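Local coordinates for protein response regulator ChrA (Corynebacterium diphtheriae, PDB 4YN8) that probably binds DNA to regulate transcription, as the response regulator of a haem-sensing two-component system, at residues A[147-150]-A[151-155]; A[187-190]-A[191-194]; A[157-160]-A[161-164]. The protein carries 1 engineered substitution. All coordinates share one frame; numbering follows the deposited sequence.

In the fold
All three contacts are local and fall in the C-terminal LuxR-type domain, well away from the parallel sheet of the receiver domain. Going from the N terminus, contact 1 joins successive turns of helix 145-155 and closes no loop. Contact 3 follows at once, shaping the turn into helix 160-167, and contact 2 shapes the passage from helix 171-185 into helix 190-199. They run in series, none nesting in or crossing another. In space they converge: Leu163 packs against Asn153 and Leu154, Ile194 lies on the Leu151-Glu155 turn, and Arg190 reaches back to the segment 157-160, so the first, second and fourth helices of the domain meet.

Contact 1: residues A[147-150]-A[151-155]; sequences EIEI and LQNLE
Leu154 N donates to Ile150 O at 2.8 Å, and Leu151, Gln152 and Asn153 repeat the same i to i+4 bond to Glu147, Ile148 and Glu149. These four bonds bind one turn of helix 145-155 to the next. The acid of Glu147 turns the other way, to Ser144 N at the start of the helix and to His180 of helix 171-185, while Glu149 forms a salt bridge with Arg146.

On one flank the CG2 methyl of Ile148 sits over the plane of the Gln152 amide, 3.8 Å from CD and almost equally far from OE1 and NE2. Gln152 turns CG to the side of its own backbone N (chi1 -72°), which lays CG 3.3 Å from Ile148 O; the extended remainder takes NE2 to the C-terminal carboxylate of Ile203.

This is the first of four helices in the LuxR-type DNA-binding domain, and its inner side belongs to the core of that bundle. There Leu151 rests CG 3.5 Å from Glu147 O. Ile150 CG2 and Leu154 CG are only loosely in touch, at 4.5 Å; both side chains also meet other helices, Ile150 packing on Leu167 and Leu178, Leu154 on Leu163 and Ile194. Glu149 and Asn153 run side by side, pointing the same way, with their carboxylate and amide planes 56° apart.

Contact 2: residues A[187-190]-A[191-194]; sequences VDNR and TAAI. With SO4 (sulfate ion), chain D.
Val187 leans over the first turn of helix 190-199, its CB 3.8 Å from Ala192 CB and its CG2 3.9 Å from Ala193 CB. The setting is a helix N terminus, with Asn189 in the N-cap position, in the last helix of the LuxR-type helix-turn-helix domain. Val187 straddles two successive alanines: CG1 lies by Ala192, CG2 by Ala193, a close approach consistent with their small side chains.

Asn189 bends back over the same turn. Its CG is placed between its own backbone N and carbonyl carbon (chi1 61°), which brings the amide group beside Thr191 and the methyl of Ala192.

Arg190 takes a similar first torsion but heads elsewhere. Its chain runs straight through CD, bends at chi3 (54°), and presents the edge of the guanidinium to a sulfate ion, probably from the crystallisation liquor, whose sulfur lies in the guanidinium plane. NH2 donates to sulfate O1 at 3.0 Å, and NE adds a weak bond to the same oxygen. The backbone N of Arg190 grips O4 at 2.9 Å, so one residue holds the anion from both its main chain and its side chain, and the helix N terminus may add a favourable field. Tyr182 OH is also hydrogen-bonded to the sulfate, while NH2 also bonds Asn160 OD1 and NH1 reaches Leu158 O weakly.

From here the helix begins its regular bonding: Ala193 N bonds Asn189 O at 3.0 Å. Ile194 N bonds Arg190 O at 3.1 Å. Ile194 CG1 lies 3.4 Å from Arg190 O.

Contact 3: residues A[157-160]-A[161-164]; sequences GLSN and RQLA
Arg161 opens the helical segment by placing its CB 4.0 Å from Ser159 OG, beside the hydroxyl that caps the helix; its chain, bent at chi3, leads away from the turn, and the side chain also touches Glu171 of helix 171-185.

Gln162 carries most of the contact. Its backbone N donates to Ser159 OG at 3.1 Å, and in return its extended side chain lies back along the cap, so that OE1 receives Ser159 N at 2.9 Å. That second bond is nearly straight (170°) and uses a lone pair of OE1 in the plane of the amide. Ser159 turns OG between its own N and carbonyl carbon (chi1 62°), where it can face Gln162 N and still give a weak bond to OE1. One firm and one weak donor thus meet at OE1, which restrains the rotation of the amide. The stem of Gln162 and Leu158 cross obliquely, with CB 3.8 Å from Leu158 CG.

Leu163 bonds its N to Ser159 O and brings CD2 to within 4.0 Å of Leu158 CB; beyond it lie Asn153 and Leu154 of helix 145-155. Ala164 N, bonded to Asn160 O, continues the helical pattern.

Just upstream, Gly157 ends helix 145-155 in a Schellman motif at positive phi. The reciprocal Ser159-Gln162 pair is a capping box, and Leu158 with Leu163 makes the hydrophobic staple that often accompanies one, here at the start of the first helix of the helix-turn-helix.

Contact 1: residues A[147-150]-A[151-155]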
# COMPACT_ATOMS: atom_id res chain seq x y z
N GLU A 147 -7.84 -26.68 13.44
CA GLU A 147 -7.30 -25.71 14.35
C GLU A 147 -8.06 -25.70 15.71
O GLU A 147 -7.42 -25.59 16.77
CB GLU A 147 -7.31 -24.32 13.70
CG GLU A 147 -6.20 -24.11 12.63
CD GLU A 147 -6.42 -22.87 11.73
OE1 GLU A 147 -7.58 -22.38 11.54
OE2 GLU A 147 -5.41 -22.43 11.13
N ILE A 148 -9.38 -25.85 15.67
CA ILE A 148 -10.19 -25.94 16.89
C ILE A 148 -9.80 -27.18 17.69
O ILE A 148 -9.62 -27.12 18.91
CB ILE A 148 -11.69 -25.99 16.56
CG1 ILE A 148 -12.18 -24.68 15.91
CG2 ILE A 148 -12.50 -26.38 17.80
CD1 ILE A 148 -11.87 -23.44 16.71
N GLU A 149 -9.60 -28.29 16.98
CA GLU A 149 -9.17 -29.53 17.61
C GLU A 149 -7.86 -29.37 18.27
O GLU A 149 -7.66 -29.83 19.41
CB GLU A 149 -9.04 -30.63 16.54
CG GLU A 149 -8.75 -32.01 17.08
CD GLU A 149 -8.65 -33.05 15.95
OE1 GLU A 149 -8.21 -32.70 14.82
OE2 GLU A 149 -8.98 -34.22 16.21
N ILE A 150 -6.91 -28.71 17.61
CA ILE A 150 -5.64 -28.48 18.25
C ILE A 150 -5.79 -27.64 19.52
O ILE A 150 -5.15 -27.94 20.54
CB ILE A 150 -4.64 -27.83 17.26
CG1 ILE A 150 -4.15 -28.92 16.27
CG2 ILE A 150 -3.46 -27.23 17.95
CD1 ILE A 150 -3.40 -28.34 15.11
N LEU A 151 -6.55 -26.55 19.42
CA LEU A 151 -6.77 -25.70 20.64
C LEU A 151 -7.39 -26.48 21.80
O LEU A 151 -6.95 -26.33 22.97
CB LEU A 151 -7.59 -24.48 20.29
CG LEU A 151 -6.83 -23.43 19.51
CD1 LEU A 151 -7.87 -22.54 18.82
CD2 LEU A 151 -5.92 -22.61 20.42
N GLN A 152 -8.38 -27.31 21.50
CA GLN A 152 -9.08 -28.11 22.54
C GLN A 152 -8.08 -29.04 23.21
O GLN A 152 -8.12 -29.28 24.44
CB GLN A 152 -10.22 -28.88 21.94
CG GLN A 152 -11.36 -27.96 21.57
CD GLN A 152 -12.46 -28.61 20.82
OE1 GLN A 152 -12.24 -29.56 20.05
NE2 GLN A 152 -13.66 -28.19 21.10
N ASN A 153 -7.15 -29.60 22.43
CA ASN A 153 -6.10 -30.42 23.05
C ASN A 153 -4.99 -29.64 23.74
O ASN A 153 -4.46 -30.11 24.78
CB ASN A 153 -5.54 -31.42 22.00
CG ASN A 153 -6.54 -32.51 21.66
OD1 ASN A 153 -7.33 -32.42 20.71
ND2 ASN A 153 -6.56 -33.50 22.46
N LEU A 154 -4.65 -28.46 23.24
CA LEU A 154 -3.72 -27.59 23.93
C LEU A 154 -4.28 -27.23 25.33
O LEU A 154 -3.51 -27.09 26.29
CB LEU A 154 -3.48 -26.25 23.22
CG LEU A 154 -2.44 -26.03 22.14
CD1 LEU A 154 -2.47 -24.55 21.74
CD2 LEU A 154 -1.04 -26.47 22.60
N GLU A 155 -5.60 -27.05 25.39
CA GLU A 155 -6.28 -26.69 26.67
C GLU A 155 -6.09 -27.81 27.71
O GLU A 155 -6.06 -27.54 28.91
CB GLU A 155 -7.77 -26.49 26.43
CG GLU A 155 -8.48 -25.84 27.62
CD GLU A 155 -9.99 -25.72 27.47
OE1 GLU A 155 -10.61 -26.51 26.70
OE2 GLU A 155 -10.59 -24.89 28.24

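Contact 2: residues A[187-190]-A[191-194]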
# COMPACT_ATOMS: atom_id res chain seq x y z
N VAL A 187 -1.70 -13.69 19.36
CA VAL A 187 -0.88 -14.09 20.51
C VAL A 187 0.40 -14.70 19.98
O VAL A 187 0.53 -14.90 18.78
CB VAL A 187 -1.60 -15.11 21.42
CG1 VAL A 187 -2.94 -14.54 21.89
CG2 VAL A 187 -1.84 -16.42 20.68
N ASP A 188 1.31 -15.04 20.88
CA ASP A 188 2.57 -15.66 20.42
C ASP A 188 3.04 -16.83 21.26
O ASP A 188 4.19 -17.26 21.14
CB ASP A 188 3.66 -14.58 20.32
CG ASP A 188 4.11 -14.08 21.67
OD1 ASP A 188 3.80 -14.68 22.71
OD2 ASP A 188 4.83 -13.04 21.71
N ASN A 189 2.18 -17.38 22.10
CA ASN A 189 2.50 -18.57 22.82
C ASN A 189 1.22 -19.35 23.17
O ASN A 189 0.11 -18.81 23.08
CB ASN A 189 3.25 -18.25 24.12
CG ASN A 189 2.43 -17.39 25.06
OD1 ASN A 189 2.47 -16.15 24.99
ND2 ASN A 189 1.71 -18.01 25.93
N ARG A 190 1.43 -20.58 23.60
CA ARG A 190 0.33 -21.53 23.83
C ARG A 190 -0.60 -21.19 25.01
O ARG A 190 -1.80 -21.39 24.91
CB ARG A 190 0.83 -23.00 23.93
CG ARG A 190 1.59 -23.44 25.17
CD ARG A 190 1.98 -24.94 25.07
NE ARG A 190 2.68 -25.09 23.82
CZ ARG A 190 2.63 -26.10 22.95
NH1 ARG A 190 1.96 -27.22 23.11
NH2 ARG A 190 3.32 -25.93 21.86
N THR A 191 -0.05 -20.67 26.11
CA THR A 191 -0.87 -20.23 27.24
C THR A 191 -1.79 -19.07 26.86
O THR A 191 -2.97 -19.12 27.18
CB THR A 191 -0.02 -19.80 28.42
OG1 THR A 191 0.82 -20.88 28.76
CG2 THR A 191 -0.90 -19.52 29.62
N ALA A 192 -1.26 -18.11 26.12
CA ALA A 192 -2.04 -16.96 25.69
C ALA A 192 -3.09 -17.38 24.65
O ALA A 192 -4.17 -16.78 24.57
CB ALA A 192 -1.16 -15.87 25.11
N ALA A 193 -2.73 -18.37 23.82
CA ALA A 193 -3.67 -18.91 22.86
C ALA A 193 -4.90 -19.52 23.53
O ALA A 193 -6.03 -19.37 23.05
CB ALA A 193 -3.03 -19.95 21.97
N ILE A 194 -4.67 -20.24 24.59
CA ILE A 194 -5.78 -20.84 25.30
C ILE A 194 -6.67 -19.76 25.91
O ILE A 194 -7.90 -19.83 25.79
CB ILE A 194 -5.33 -21.82 26.40
CG1 ILE A 194 -4.65 -23.07 25.79
CG2 ILE A 194 -6.51 -22.26 27.28
CD1 ILE A 194 -5.60 -23.84 24.89
S SO4 D . 4.72 -22.20 22.22
O1 SO4 D . 3.80 -23.05 21.41
O2 SO4 D . 5.86 -22.96 22.71
O3 SO4 D . 5.05 -21.19 21.23
O4 SO4 D . 4.15 -21.60 23.44

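Contact 3: residues A[157-160]-A[161-164]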
# COMPACT_ATOMS: atom_id res chain seq x y z
N GLY A 157 -3.45 -29.50 28.09
CA GLY A 157 -2.07 -29.43 28.49
C GLY A 157 -1.12 -30.27 27.65
O GLY A 157 -0.04 -30.59 28.11
N LEU A 158 -1.50 -30.61 26.43
CA LEU A 158 -0.64 -31.50 25.63
C LEU A 158 0.50 -30.73 25.02
O LEU A 158 0.33 -29.63 24.53
CB LEU A 158 -1.47 -32.18 24.54
CG LEU A 158 -2.17 -33.46 24.92
CD1 LEU A 158 -3.26 -33.28 25.96
CD2 LEU A 158 -2.73 -34.10 23.67
N SER A 159 1.68 -31.34 25.00
CA SER A 159 2.85 -30.82 24.29
C SER A 159 2.68 -31.05 22.79
O SER A 159 1.80 -31.83 22.35
CB SER A 159 4.11 -31.60 24.72
OG SER A 159 3.99 -32.96 24.38
N ASN A 160 3.55 -30.44 22.00
CA ASN A 160 3.54 -30.66 20.55
C ASN A 160 3.68 -32.14 20.21
O ASN A 160 2.97 -32.62 19.33
CB ASN A 160 4.65 -29.88 19.91
CG ASN A 160 4.39 -28.39 19.88
OD1 ASN A 160 3.36 -27.85 20.29
ND2 ASN A 160 5.36 -27.69 19.38
N ARG A 161 4.50 -32.89 20.96
CA ARG A 161 4.68 -34.32 20.68
C ARG A 161 3.43 -35.09 21.00
O ARG A 161 3.05 -36.00 20.29
CB ARG A 161 5.85 -34.93 21.48
CG ARG A 161 6.13 -36.40 21.13
CD ARG A 161 7.09 -37.15 22.09
NE ARG A 161 6.70 -37.05 23.52
CZ ARG A 161 5.57 -37.54 24.07
NH1 ARG A 161 4.64 -38.18 23.34
NH2 ARG A 161 5.37 -37.37 25.37
N GLN A 162 2.78 -34.73 22.10
CA GLN A 162 1.57 -35.41 22.47
C GLN A 162 0.44 -35.15 21.48
O GLN A 162 -0.39 -36.04 21.23
CB GLN A 162 1.16 -34.98 23.88
CG GLN A 162 2.01 -35.65 24.96
CD GLN A 162 1.75 -35.06 26.32
OE1 GLN A 162 1.64 -33.86 26.49
NE2 GLN A 162 1.72 -35.91 27.31
N LEU A 163 0.40 -33.93 20.97
CA LEU A 163 -0.59 -33.53 19.98
C LEU A 163 -0.38 -34.33 18.73
O LEU A 163 -1.32 -34.81 18.17
CB LEU A 163 -0.47 -32.04 19.62
CG LEU A 163 -0.97 -31.03 20.66
CD1 LEU A 163 -0.63 -29.59 20.31
CD2 LEU A 163 -2.46 -31.20 20.81
N ALA A 164 0.88 -34.45 18.30
CA ALA A 164 1.20 -35.22 17.10
C ALA A 164 0.75 -36.65 17.24
O ALA A 164 0.13 -37.21 16.32
CB ALA A 164 2.70 -35.14 16.84